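PDB 6LL8: inorganic pyrophosphatase from Shewanella sp. AS-11, which probably hydrolyses diphosphate to two phosphates with the help of bound metal ions, and here holds magnesium and the substrate analogue imidodiphosphate. Local coordinates for residues M200-D205 with I215-V220; R196-R201 with A231-D236; V249-T254 with E262-S267; G8-D13 with A37-L42. All coordinates share one frame; numbering follows the deposited sequence.

Contact 1: M200-D205 with I215-V220; sequences MRDFKD and IGQLEV. With 2PN (imidodiphosphoric acid), chain I.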
loop_
_atom_site.group_PDB
_atom_site.type_symbol
_atom_site.label_atom_id
_atom_site.label_comp_id
_atom_site.label_asym_id
_atom_site.label_seq_id
_atom_site.Cartn_x
_atom_site.Cartn_y
_atom_site.Cartn_z
ATOM N N MET A 200 2.702 11.864 5.153
ATOM C CA MET A 200 3.630 10.749 4.935
ATOM C C MET A 200 3.067 9.411 5.371
ATOM O O MET A 200 3.748 8.409 5.169
ATOM C CB MET A 200 4.951 10.989 5.675
ATOM C CG MET A 200 5.711 12.210 5.205
ATOM S SD MET A 200 6.061 12.249 3.485
ATOM C CE MET A 200 7.042 10.782 3.343
ATOM N N ARG A 201 1.890 9.351 5.945
ATOM C CA ARG A 201 1.413 8.089 6.550
ATOM C C ARG A 201 1.252 6.993 5.494
ATOM O O ARG A 201 1.516 5.833 5.821
ATOM C CB ARG A 201 0.084 8.332 7.250
ATOM C CG ARG A 201 -0.546 7.065 7.802
ATOM C CD ARG A 201 -1.438 7.342 8.959
ATOM N NE ARG A 201 -0.658 7.738 10.118
ATOM C CZ ARG A 201 -1.197 8.288 11.199
ATOM N NH1 ARG A 201 -2.495 8.523 11.238
ATOM N NH2 ARG A 201 -0.424 8.640 12.196
ATOM N N ASP A 202 0.770 7.346 4.316
ATOM C CA ASP A 202 0.474 6.367 3.255
ATOM C C ASP A 202 0.880 6.997 1.943
ATOM O O ASP A 202 0.018 7.282 1.092
ATOM C CB ASP A 202 -0.984 5.970 3.305
ATOM C CG ASP A 202 -1.445 4.943 2.312
ATOM O OD1 ASP A 202 -0.575 4.345 1.652
ATOM O OD2 ASP A 202 -2.697 4.718 2.298
ATOM N N PHE A 203 2.160 7.248 1.828
ATOM C CA PHE A 203 2.759 8.073 0.775
ATOM C C PHE A 203 3.677 7.244 -0.086
ATOM O O PHE A 203 4.454 6.453 0.465
ATOM C CB PHE A 203 3.525 9.214 1.448
ATOM C CG PHE A 203 4.201 10.151 0.483
ATOM C CD1 PHE A 203 5.488 9.880 0.050
ATOM C CD2 PHE A 203 3.535 11.269 0.015
ATOM C CE1 PHE A 203 6.115 10.737 -0.834
ATOM C CE2 PHE A 203 4.168 12.109 -0.901
ATOM C CZ PHE A 203 5.446 11.826 -1.312
ATOM N N LYS A 204 3.597 7.444 -1.394
ATOM C CA LYS A 204 4.464 6.765 -2.354
ATOM C C LYS A 204 4.973 7.758 -3.380
ATOM O O LYS A 204 4.212 8.594 -3.867
ATOM C CB LYS A 204 3.715 5.661 -3.088
ATOM C CG LYS A 204 3.266 4.525 -2.171
ATOM C CD LYS A 204 2.445 3.500 -2.932
ATOM C CE LYS A 204 1.998 2.354 -2.033
ATOM N NZ LYS A 204 1.196 1.385 -2.797
ATOM N N ASP A 205 6.234 7.619 -3.732
ATOM C CA ASP A 205 6.833 8.307 -4.881
ATOM C C ASP A 205 6.744 7.410 -6.106
ATOM O O ASP A 205 6.928 6.178 -6.025
ATOM C CB ASP A 205 8.275 8.708 -4.622
ATOM C CG ASP A 205 8.444 10.007 -3.870
ATOM O OD1 ASP A 205 7.670 10.946 -4.146
ATOM O OD2 ASP A 205 9.344 10.097 -3.022
ATOM N N ILE A 215 2.472 10.818 -4.085
ATOM C CA ILE A 215 1.016 10.701 -3.856
ATOM C C ILE A 215 0.796 10.113 -2.463
ATOM O O ILE A 215 1.199 8.960 -2.223
ATOM C CB ILE A 215 0.342 9.818 -4.914
ATOM C CG1 ILE A 215 0.743 10.233 -6.331
ATOM C CG2 ILE A 215 -1.156 9.830 -4.688
ATOM C CD1 ILE A 215 0.124 9.409 -7.434
ATOM N N GLY A 216 0.146 10.861 -1.599
ATOM C CA GLY A 216 -0.315 10.357 -0.320
ATOM C C GLY A 216 -1.788 10.041 -0.361
ATOM O O GLY A 216 -2.520 10.499 -1.253
ATOM N N GLN A 217 -2.224 9.269 0.609
ATOM C CA GLN A 217 -3.649 8.944 0.763
ATOM C C GLN A 217 -3.982 8.835 2.235
ATOM O O GLN A 217 -3.192 8.277 3.004
ATOM C CB GLN A 217 -3.992 7.659 0.024
ATOM C CG GLN A 217 -5.491 7.338 0.097
ATOM C CD GLN A 217 -5.945 6.260 -0.847
ATOM O OE1 GLN A 217 -5.196 5.330 -1.128
ATOM N NE2 GLN A 217 -7.149 6.379 -1.382
ATOM N N LEU A 218 -5.135 9.363 2.601
ATOM C CA LEU A 218 -5.700 9.224 3.948
ATOM C C LEU A 218 -7.132 8.739 3.795
ATOM O O LEU A 218 -8.039 9.533 3.504
ATOM C CB LEU A 218 -5.632 10.537 4.705
ATOM C CG LEU A 218 -4.221 11.002 5.007
ATOM C CD1 LEU A 218 -4.191 12.489 5.323
ATOM C CD2 LEU A 218 -3.606 10.185 6.135
ATOM N N GLU A 219 -7.351 7.458 4.018
ATOM C CA GLU A 219 -8.682 6.842 4.000
ATOM C C GLU A 219 -9.315 6.965 5.375
ATOM O O GLU A 219 -8.708 6.593 6.385
ATOM C CB GLU A 219 -8.584 5.354 3.670
ATOM C CG GLU A 219 -8.032 5.003 2.297
ATOM C CD GLU A 219 -7.475 3.586 2.316
ATOM O OE1 GLU A 219 -6.583 3.320 3.174
ATOM O OE2 GLU A 219 -7.947 2.761 1.559
ATOM N N VAL A 220 -10.514 7.510 5.391
ATOM C CA VAL A 220 -11.246 7.755 6.649
ATOM C C VAL A 220 -12.722 7.474 6.432
ATOM O O VAL A 220 -13.188 7.381 5.293
ATOM C CB VAL A 220 -11.033 9.201 7.138
ATOM C CG1 VAL A 220 -9.576 9.512 7.408
ATOM C CG2 VAL A 220 -11.626 10.199 6.178
HETATM P P1 2PN I . -1.478 -0.722 -1.926
HETATM O O1 2PN I . -0.023 -0.655 -1.471
HETATM O O2 2PN I . -2.431 -0.220 -0.873
HETATM O O3 2PN I . -1.831 -2.115 -2.411
HETATM N N1 2PN I . -1.608 0.272 -3.231
HETATM P P2 2PN I . -2.335 1.724 -3.523
HETATM O O4 2PN I . -1.232 2.582 -4.136
HETATM O O5 2PN I . -2.801 2.297 -2.202
HETATM O O6 2PN I . -3.467 1.482 -4.491
HETATM O O HOH W 1 -3.844 3.379 0.349
HETATM O O HOH W 2 -0.481 9.697 3.290
HETATM O O HOH W 3 -5.011 5.565 3.732
#
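Lys-204 and Ile-215 form an antiparallel hydrogen-bonded pair: Ile-215 N gives a bond of 2.8 Å to Lys-204 O, and Lys-204 N returns one of 3.0 Å to Ile-215 O. The strand axes run 164° apart. Toward the start of the first segment, Gln-217 N makes a weak bond to Asp-202 O. Residues 203-205 and 215-220 lie on the two arms of the hairpin 203-208/211-220, whose first strand is an outermost one of the mixed sheet in the DHHA2 domain. Lys-204 leaves the pair with its chain fully extended beyond CG, and Lys-204 NZ donates to imidodiphosphate O1 at 2.7 Å and to O4 at 3.0 Å, bridging the two phosphoryl groups. Asp-202 and Gln-217 lie side by side, and one water donates to both Asp-202 OD2 and Gln-217 OE1; Gln-217 NE2 bonds Thr-254 OG1. A second water links Asp-202 OD2 to Glu-219 OE1, two like charges 4.2 Å apart; salt bridges from Arg-294 to Asp-202 OD1 and from Lys-187 to Glu-219 would be expected to ease their repulsion. Phe-203 sets its ring obliquely against the backbone of Ile-215 and Gly-216, CD2 lying 3.8 Å from Gly-216 N.

Contact 2: R196-R201 with A231-D236; sequences RDLVMR and ADLEAD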
loop_
_atom_site.group_PDB
_atom_site.type_symbol
_atom_site.label_atom_id
_atom_site.label_comp_id
_atom_site.label_asym_id
_atom_site.label_seq_id
_atom_site.Cartn_x
_atom_site.Cartn_y
_atom_site.Cartn_z
ATOM N N ARG A 196 2.665 16.822 8.653
ATOM C CA ARG A 196 3.653 16.036 7.886
ATOM C C ARG A 196 3.447 14.548 8.158
ATOM O O ARG A 196 3.621 13.730 7.242
ATOM C CB ARG A 196 5.081 16.492 8.177
ATOM C CG ARG A 196 6.165 15.631 7.535
ATOM C CD ARG A 196 6.109 15.581 6.011
ATOM N NE ARG A 196 6.147 16.874 5.347
ATOM C CZ ARG A 196 7.244 17.472 4.917
ATOM N NH1 ARG A 196 8.414 16.911 5.060
ATOM N NH2 ARG A 196 7.167 18.635 4.307
ATOM N N ASP A 197 3.116 14.182 9.389
ATOM C CA ASP A 197 2.916 12.761 9.723
ATOM C C ASP A 197 1.705 12.229 8.964
ATOM O O ASP A 197 1.737 11.066 8.540
ATOM C CB ASP A 197 2.787 12.560 11.229
ATOM C CG ASP A 197 4.051 12.811 12.044
ATOM O OD1 ASP A 197 5.140 12.805 11.457
ATOM O OD2 ASP A 197 3.919 12.904 13.256
ATOM N N LEU A 198 0.670 13.047 8.751
ATOM C CA LEU A 198 -0.483 12.597 7.952
ATOM C C LEU A 198 -0.106 12.516 6.475
ATOM O O LEU A 198 -0.444 11.520 5.804
ATOM C CB LEU A 198 -1.653 13.542 8.166
ATOM C CG LEU A 198 -2.277 13.539 9.557
ATOM C CD1 LEU A 198 -3.333 14.612 9.648
ATOM C CD2 LEU A 198 -2.852 12.176 9.921
ATOM N N VAL A 199 0.573 13.519 5.939
ATOM C CA VAL A 199 0.970 13.496 4.517
ATOM C C VAL A 199 1.786 12.213 4.256
ATOM O O VAL A 199 1.603 11.598 3.214
ATOM C CB VAL A 199 1.740 14.774 4.143
ATOM C CG1 VAL A 199 2.375 14.682 2.788
ATOM C CG2 VAL A 199 0.851 15.994 4.255
ATOM N N MET A 200 2.702 11.864 5.153
ATOM C CA MET A 200 3.630 10.749 4.935
ATOM C C MET A 200 3.067 9.411 5.371
ATOM O O MET A 200 3.748 8.409 5.169
ATOM C CB MET A 200 4.951 10.989 5.675
ATOM C CG MET A 200 5.711 12.210 5.205
ATOM S SD MET A 200 6.061 12.249 3.485
ATOM C CE MET A 200 7.042 10.782 3.343
ATOM N N ARG A 201 1.890 9.351 5.945
ATOM C CA ARG A 201 1.413 8.089 6.550
ATOM C C ARG A 201 1.252 6.993 5.494
ATOM O O ARG A 201 1.516 5.833 5.821
ATOM C CB ARG A 201 0.084 8.332 7.250
ATOM C CG ARG A 201 -0.546 7.065 7.802
ATOM C CD ARG A 201 -1.438 7.342 8.959
ATOM N NE ARG A 201 -0.658 7.738 10.118
ATOM C CZ ARG A 201 -1.197 8.288 11.199
ATOM N NH1 ARG A 201 -2.495 8.523 11.238
ATOM N NH2 ARG A 201 -0.424 8.640 12.196
ATOM N N ALA A 231 -5.842 23.361 5.345
ATOM C CA ALA A 231 -4.876 24.389 4.909
ATOM C C ALA A 231 -3.455 23.987 5.329
ATOM O O ALA A 231 -2.504 24.251 4.560
ATOM C CB ALA A 231 -5.282 25.734 5.441
ATOM N N ASP A 232 -3.291 23.404 6.506
ATOM C CA ASP A 232 -1.969 22.916 6.994
ATOM C C ASP A 232 -1.470 21.786 6.090
ATOM O O ASP A 232 -0.286 21.743 5.782
ATOM C CB ASP A 232 -2.043 22.481 8.464
ATOM C CG ASP A 232 -2.272 23.616 9.471
ATOM O OD1 ASP A 232 -2.075 24.745 9.072
ATOM O OD2 ASP A 232 -2.635 23.297 10.605
ATOM N N LEU A 233 -2.353 20.905 5.634
ATOM C CA LEU A 233 -1.939 19.845 4.694
ATOM C C LEU A 233 -1.490 20.458 3.377
ATOM O O LEU A 233 -0.483 20.012 2.806
ATOM C CB LEU A 233 -3.070 18.853 4.472
ATOM C CG LEU A 233 -3.529 18.045 5.681
ATOM C CD1 LEU A 233 -4.786 17.276 5.356
ATOM C CD2 LEU A 233 -2.449 17.111 6.164
ATOM N N GLU A 234 -2.224 21.454 2.887
ATOM C CA GLU A 234 -1.880 22.114 1.617
ATOM C C GLU A 234 -0.510 22.786 1.727
ATOM O O GLU A 234 0.307 22.704 0.793
ATOM C CB GLU A 234 -2.971 23.103 1.226
ATOM C CG GLU A 234 -4.272 22.404 0.874
ATOM C CD GLU A 234 -5.371 23.379 0.526
ATOM O OE1 GLU A 234 -5.719 24.223 1.405
ATOM O OE2 GLU A 234 -5.881 23.280 -0.604
ATOM N N ALA A 235 -0.249 23.462 2.838
ATOM C CA ALA A 235 1.055 24.123 3.038
ATOM C C ALA A 235 2.128 23.048 3.094
ATOM O O ALA A 235 3.232 23.235 2.559
ATOM C CB ALA A 235 1.056 24.954 4.298
ATOM N N ASP A 236 1.828 21.929 3.745
ATOM C CA ASP A 236 2.855 20.893 3.920
ATOM C C ASP A 236 3.215 20.190 2.613
ATOM O O ASP A 236 4.401 19.905 2.385
ATOM C CB ASP A 236 2.453 19.893 4.985
ATOM C CG ASP A 236 3.657 19.080 5.408
ATOM O OD1 ASP A 236 4.638 19.675 5.981
ATOM O OD2 ASP A 236 3.666 17.889 5.075
#
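Arg-196 reaches Asp-236 by bending twice: CG stands anti to the backbone N, and turns at chi2 (61°) and chi3 (55°) then swing the guanidinium round to the neighbouring helix. Asp-236 also has its CG anti to N, which holds its carboxylate out toward the arginine. The two chains run nearly perpendicular. Arg-196 NE donates to Asp-236 OD2 at 2.7 Å in a nearly straight bond that uses the syn lone pair of the oxygen, and OD2 sits in the guanidinium plane at its edge. The carboxylate is turned 51° from that plane, and the second link of the salt bridge, from Arg-196 NH2 to Asp-236 OD1 at 3.2 Å, is bent and weak. Arg-196 NH1 has another acidic partner in Glu-243, farther along the same helix as Asp-236.

The contact packs the short helix 195-199 against helix 230-243, both within the DHHA2 domain and away from the annotated sites. Beneath the ion pair the surfaces turn apolar. Leu-233 sends CD2 against two residues of the short helix, touching Val-199 CG2 at 4.0 Å and Leu-198 CB at 4.2 Å; Val-199 and Leu-233 pass flank to flank, pointing opposite ways. Val-199 CG2 also comes within 3.5 Å of Asp-236 OD2, so this methyl lies at the seam between the charged and greasy halves. Leu-240 of helix 230-243 continues the apolar packing against Val-199 and Met-200.

Contact 3: V249-T254 with E262-S267; sequences VLLLLT and EMLVVS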
loop_
_atom_site.group_PDB
_atom_site.type_symbol
_atom_site.label_atom_id
_atom_site.label_comp_id
_atom_site.label_asym_id
_atom_site.label_seq_id
_atom_site.Cartn_x
_atom_site.Cartn_y
_atom_site.Cartn_z
ATOM N N VAL A 249 3.099 16.920 -5.983
ATOM C CA VAL A 249 2.649 16.191 -4.775
ATOM C C VAL A 249 1.143 16.249 -4.737
ATOM O O VAL A 249 0.569 17.339 -4.842
ATOM C CB VAL A 249 3.277 16.678 -3.460
ATOM C CG1 VAL A 249 2.698 15.899 -2.295
ATOM C CG2 VAL A 249 4.797 16.577 -3.466
ATOM N N LEU A 250 0.531 15.078 -4.605
ATOM C CA LEU A 250 -0.930 14.919 -4.546
ATOM C C LEU A 250 -1.255 14.263 -3.221
ATOM O O LEU A 250 -0.548 13.345 -2.797
ATOM C CB LEU A 250 -1.407 14.015 -5.694
ATOM C CG LEU A 250 -0.828 14.318 -7.071
ATOM C CD1 LEU A 250 -1.388 13.302 -8.059
ATOM C CD2 LEU A 250 -1.045 15.758 -7.505
ATOM N N LEU A 251 -2.333 14.702 -2.597
ATOM C CA LEU A 251 -2.814 14.048 -1.355
ATOM C C LEU A 251 -4.282 13.738 -1.531
ATOM O O LEU A 251 -5.089 14.649 -1.692
ATOM C CB LEU A 251 -2.554 14.912 -0.127
ATOM C CG LEU A 251 -3.042 14.337 1.202
ATOM C CD1 LEU A 251 -2.346 13.028 1.530
ATOM C CD2 LEU A 251 -2.839 15.329 2.331
ATOM N N LEU A 252 -4.615 12.465 -1.475
ATOM C CA LEU A 252 -5.997 11.979 -1.539
ATOM C C LEU A 252 -6.596 11.917 -0.158
ATOM O O LEU A 252 -6.077 11.213 0.719
ATOM C CB LEU A 252 -6.004 10.569 -2.136
ATOM C CG LEU A 252 -5.559 10.446 -3.587
ATOM C CD1 LEU A 252 -5.030 9.043 -3.841
ATOM C CD2 LEU A 252 -6.711 10.763 -4.529
ATOM N N LEU A 253 -7.666 12.660 0.046
ATOM C CA LEU A 253 -8.470 12.575 1.286
ATOM C C LEU A 253 -9.683 11.727 0.887
ATOM O O LEU A 253 -10.559 12.180 0.137
ATOM C CB LEU A 253 -8.877 13.971 1.759
ATOM C CG LEU A 253 -7.743 14.971 1.922
ATOM C CD1 LEU A 253 -8.305 16.304 2.408
ATOM C CD2 LEU A 253 -6.675 14.461 2.880
ATOM N N THR A 254 -9.682 10.470 1.294
ATOM C CA THR A 254 -10.588 9.449 0.758
ATOM C C THR A 254 -11.629 9.104 1.808
ATOM O O THR A 254 -11.295 8.643 2.884
ATOM C CB THR A 254 -9.812 8.224 0.324
ATOM O OG1 THR A 254 -8.882 8.610 -0.691
ATOM C CG2 THR A 254 -10.726 7.131 -0.165
ATOM N N GLU A 262 -11.209 13.711 -2.165
ATOM C CA GLU A 262 -10.767 15.064 -2.521
ATOM C C GLU A 262 -9.263 14.995 -2.729
ATOM O O GLU A 262 -8.564 14.557 -1.799
ATOM C CB GLU A 262 -11.143 16.047 -1.422
ATOM C CG GLU A 262 -10.761 17.458 -1.816
ATOM C CD GLU A 262 -11.200 18.548 -0.890
ATOM O OE1 GLU A 262 -10.956 18.400 0.287
ATOM O OE2 GLU A 262 -11.721 19.544 -1.385
ATOM N N MET A 263 -8.781 15.451 -3.853
ATOM C CA MET A 263 -7.347 15.480 -4.107
ATOM C C MET A 263 -6.829 16.888 -3.936
ATOM O O MET A 263 -7.336 17.815 -4.555
ATOM C CB MET A 263 -7.030 14.986 -5.514
ATOM C CG MET A 263 -5.544 14.887 -5.802
ATOM S SD MET A 263 -5.157 14.473 -7.514
ATOM C CE MET A 263 -5.320 12.691 -7.437
ATOM N N LEU A 264 -5.822 17.036 -3.099
ATOM C CA LEU A 264 -5.050 18.279 -2.926
ATOM C C LEU A 264 -3.852 18.180 -3.866
ATOM O O LEU A 264 -3.171 17.129 -3.857
ATOM C CB LEU A 264 -4.603 18.454 -1.479
ATOM C CG LEU A 264 -5.679 18.317 -0.406
ATOM C CD1 LEU A 264 -5.090 18.539 0.981
ATOM C CD2 LEU A 264 -6.847 19.230 -0.650
ATOM N N VAL A 265 -3.555 19.230 -4.631
ATOM C CA VAL A 265 -2.562 19.161 -5.711
ATOM C C VAL A 265 -1.613 20.342 -5.612
ATOM O O VAL A 265 -2.077 21.508 -5.643
ATOM C CB VAL A 265 -3.267 19.179 -7.082
ATOM C CG1 VAL A 265 -2.257 19.147 -8.226
ATOM C CG2 VAL A 265 -4.284 18.050 -7.211
ATOM N N VAL A 266 -0.331 20.065 -5.645
ATOM C CA VAL A 266 0.707 21.072 -5.979
ATOM C C VAL A 266 1.549 20.499 -7.101
ATOM O O VAL A 266 1.982 19.367 -7.000
ATOM C CB VAL A 266 1.540 21.474 -4.751
ATOM C CG1 VAL A 266 0.670 22.210 -3.758
ATOM C CG2 VAL A 266 2.210 20.295 -4.079
ATOM N N SER A 267 1.666 21.212 -8.201
ATOM C CA SER A 267 2.280 20.627 -9.407
ATOM C C SER A 267 2.958 21.694 -10.243
ATOM O O SER A 267 2.418 22.790 -10.392
ATOM C CB SER A 267 1.224 19.948 -10.224
ATOM O OG SER A 267 1.772 19.293 -11.350
#
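Val-249 opens the pairing against Val-266, its N donating to Val-266 O at 2.9 Å and its O accepting from Val-266 N. Leu-250 turns to the other face, where its two methyls divide the work: Leu-250 CD2 lies alongside Val-265 CG1 at 3.7 Å, while CD1 meets Met-263 SD at 4.0 Å. Next comes Leu-251, again bonded both ways, to Leu-264, and their side chains run side by side. Leu-252 returns to the Met-263 face. The methionine is extended as far as SD and turns at chi3 (-84°), which brings Met-263 CE 3.8 Å from Leu-252 CD2 and also against Leu-250. At Leu-253 the last bonded pair forms with Glu-262, Leu-253 N to Glu-262 O at 2.8 Å, and CD1 of Leu-253 lies beside Glu-262 OE1, an oxygen that Lys-230 holds in a salt bridge.

This beta hairpin of strands 248-255 and 260-267 lies inside the mixed sheet, strand 211-220 running parallel to the first arm and 285-289 antiparallel to the second. Helix 230-243 packs on the Val-249 and Leu-264 face through Ile-237, and helix 272-277 on the Leu-250 and Met-263 face.

Contact 4: G8-D13 with A37-L42; sequences GHKIPD and ARLGEL. With MG (magnesium ion), chain C; MG (magnesium ion), chain F; 2PN (imidodiphosphoric acid), chain I.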
loop_
_atom_site.group_PDB
_atom_site.type_symbol
_atom_site.label_atom_id
_atom_site.label_comp_id
_atom_site.label_asym_id
_atom_site.label_seq_id
_atom_site.Cartn_x
_atom_site.Cartn_y
_atom_site.Cartn_z
ATOM N N GLY A 8 8.251 -5.394 1.925
ATOM C CA GLY A 8 7.322 -4.580 1.146
ATOM C C GLY A 8 7.814 -3.176 0.919
ATOM O O GLY A 8 8.990 -2.869 1.045
ATOM N N HIS A 9 6.897 -2.318 0.501
ATOM C CA HIS A 9 7.305 -0.980 0.060
ATOM C C HIS A 9 7.790 -0.113 1.207
ATOM O O HIS A 9 7.360 -0.257 2.357
ATOM C CB HIS A 9 6.220 -0.284 -0.780
ATOM C CG HIS A 9 4.831 -0.215 -0.231
ATOM N ND1 HIS A 9 4.443 0.650 0.780
ATOM C CD2 HIS A 9 3.706 -0.872 -0.609
ATOM C CE1 HIS A 9 3.117 0.458 0.987
ATOM N NE2 HIS A 9 2.641 -0.464 0.157
ATOM N N LYS A 10 8.596 0.886 0.848
ATOM C CA LYS A 10 8.839 2.036 1.712
ATOM C C LYS A 10 7.503 2.569 2.210
ATOM O O LYS A 10 6.519 2.543 1.488
ATOM C CB LYS A 10 9.602 3.111 0.950
ATOM C CG LYS A 10 11.086 2.879 0.752
ATOM C CD LYS A 10 11.790 4.055 0.123
ATOM C CE LYS A 10 13.291 3.927 0.169
ATOM N NZ LYS A 10 13.875 5.174 -0.394
ATOM N N ILE A 11 7.516 3.076 3.429
ATOM C CA ILE A 11 6.273 3.563 4.077
ATOM C C ILE A 11 5.271 2.417 4.039
ATOM O O ILE A 11 4.238 2.419 3.360
ATOM C CB ILE A 11 5.754 4.886 3.505
ATOM C CG1 ILE A 11 6.906 5.913 3.547
ATOM C CG2 ILE A 11 4.540 5.344 4.314
ATOM C CD1 ILE A 11 6.552 7.265 3.087
ATOM N N PRO A 12 5.599 1.315 4.725
ATOM C CA PRO A 12 4.802 0.096 4.566
ATOM C C PRO A 12 3.400 0.288 5.129
ATOM O O PRO A 12 3.200 0.899 6.168
ATOM C CB PRO A 12 5.569 -0.930 5.373
ATOM C CG PRO A 12 6.374 -0.142 6.362
ATOM C CD PRO A 12 6.765 1.121 5.602
ATOM N N ASP A 13 2.464 -0.383 4.477
ATOM C CA ASP A 13 1.084 -0.530 4.945
ATOM C C ASP A 13 0.853 -1.959 5.416
ATOM O O ASP A 13 1.776 -2.790 5.456
ATOM C CB ASP A 13 0.134 -0.080 3.869
ATOM C CG ASP A 13 0.327 -0.793 2.535
ATOM O OD1 ASP A 13 1.024 -1.831 2.467
ATOM O OD2 ASP A 13 -0.221 -0.318 1.509
ATOM N N ALA A 37 10.917 -8.464 6.906
ATOM C CA ALA A 37 11.509 -7.180 7.250
ATOM C C ALA A 37 10.572 -6.049 6.856
ATOM O O ALA A 37 9.574 -6.250 6.144
ATOM C CB ALA A 37 12.872 -7.028 6.636
ATOM N N ARG A 38 10.928 -4.858 7.294
ATOM C CA ARG A 38 10.188 -3.634 6.985
ATOM C C ARG A 38 11.159 -2.474 6.760
ATOM O O ARG A 38 12.214 -2.418 7.399
ATOM C CB ARG A 38 9.186 -3.274 8.067
ATOM C CG ARG A 38 9.789 -2.989 9.433
ATOM C CD ARG A 38 8.724 -2.858 10.504
ATOM N NE ARG A 38 9.312 -2.856 11.829
ATOM C CZ ARG A 38 9.660 -1.803 12.545
ATOM N NH1 ARG A 38 9.454 -0.580 12.116
ATOM N NH2 ARG A 38 10.178 -2.004 13.742
ATOM N N LEU A 39 10.745 -1.540 5.924
ATOM C CA LEU A 39 11.536 -0.341 5.564
ATOM C C LEU A 39 11.117 0.892 6.342
ATOM O O LEU A 39 11.673 1.950 6.084
ATOM C CB LEU A 39 11.379 -0.073 4.085
ATOM C CG LEU A 39 12.094 -1.035 3.165
ATOM C CD1 LEU A 39 11.685 -0.879 1.698
ATOM C CD2 LEU A 39 13.601 -0.868 3.287
ATOM N N GLY A 40 10.161 0.784 7.238
ATOM C CA GLY A 40 9.685 1.935 8.003
ATOM C C GLY A 40 8.909 1.483 9.205
ATOM O O GLY A 40 8.734 0.290 9.434
ATOM N N GLU A 41 8.435 2.464 9.948
ATOM C CA GLU A 41 7.554 2.253 11.102
ATOM C C GLU A 41 6.179 1.800 10.637
ATOM O O GLU A 41 5.807 1.936 9.477
ATOM C CB GLU A 41 7.447 3.537 11.923
ATOM C CG GLU A 41 8.796 4.013 12.448
ATOM C CD GLU A 41 9.681 3.208 13.428
ATOM O OE1 GLU A 41 9.443 2.006 13.788
ATOM O OE2 GLU A 41 10.689 3.808 13.848
ATOM N N LEU A 42 5.470 1.192 11.564
ATOM C CA LEU A 42 4.087 0.765 11.309
ATOM C C LEU A 42 3.109 1.923 11.455
ATOM O O LEU A 42 3.259 2.776 12.318
ATOM C CB LEU A 42 3.708 -0.362 12.256
ATOM C CG LEU A 42 3.956 -1.752 11.696
ATOM C CD1 LEU A 42 5.433 -1.957 11.403
ATOM C CD2 LEU A 42 3.411 -2.772 12.683
HETATM MG MG MG C . 0.707 -1.547 0.126
HETATM MG MG MG F . -2.389 -1.336 1.111
HETATM P P1 2PN I . -1.478 -0.722 -1.926
HETATM O O1 2PN I . -0.023 -0.655 -1.471
HETATM O O2 2PN I . -2.431 -0.220 -0.873
HETATM O O3 2PN I . -1.831 -2.115 -2.411
HETATM N N1 2PN I . -1.608 0.272 -3.231
HETATM P P2 2PN I . -2.335 1.724 -3.523
HETATM O O4 2PN I . -1.232 2.582 -4.136
HETATM O O5 2PN I . -2.801 2.297 -2.202
HETATM O O6 2PN I . -3.467 1.482 -4.491
HETATM O O HOH W 4 7.493 -5.120 4.718
HETATM O O HOH W 5 8.504 -2.270 4.248
HETATM O O HOH W 6 9.858 3.737 4.855
HETATM O O HOH W 7 4.357 3.012 7.517
HETATM O O HOH W 8 -3.706 0.599 1.535
HETATM O O HOH W 9 -2.595 -2.298 3.310
#
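Leu-39 and Lys-10 cross at a slant, with Leu-39 CD1 3.9 Å from Lys-10 CG. The same methyl, Leu-39 CD1, presses on the backbone behind it, 3.4 Å from Gly-8 O. Pro-12 CD lies 3.8 Å from Gly-40 N, a buried amide that has no polar partner in the model, and Pro-12 CG packs against Glu-41 O. Polar links across the contact run through water: one molecule joins Ile-11 N to Leu-39 O, another Pro-12 O to Glu-41 O.

Residues 8-13 form the metal-binding loop between strand 4-7 and helix 14-29 of the DHH domain, and residues 37-42 run from the end of the adjacent parallel strand 34-38 into the loop after it. His-9 and Asp-13 point away from Leu-39, into the active site. His-9 ND1 donates to Lys-10 O at 2.9 Å, nearly in the ring plane, which fixes the imidazole's rotation and presents NE2 to a magnesium ion at 2.2 Å. Asp-13 chelates that ion with both oxygens, and its OD2 also bridges to a second magnesium at 2.4 Å; each metal carries an oxygen of the imidodiphosphate. Asp-73 joins the first site; Asp-147 and two waters join the second. Asp-13 OD1 additionally caps Ser-16 N at the start of helix 14-29.

Overall arrangement
Contacts 1, 2 and 3 all belong to the DHHA2 domain, whereas contact 4 lies in the DHH domain. Contacts 1 and 3 are neighbouring hairpins of one sheet, joined where Gly-216 and Leu-218 bond to strand 248-255; the side chains of contact 3 are mainly apolar, while those of contact 1, nearer the chain's centre, add charge and water. Contact 2 shares Met-200 and Arg-201 with contact 1 and lays Leu-233 on the leucines of contact 3. Contact 4, only partly buried, is held by apolar packing and bridging waters, with the metals on the far side of 8-13. It meets contact 1 where Ile-11 packs on residues 200-203; Lys-204 bonds the imidodiphosphate directly, His-9 and Asp-13 through magnesium.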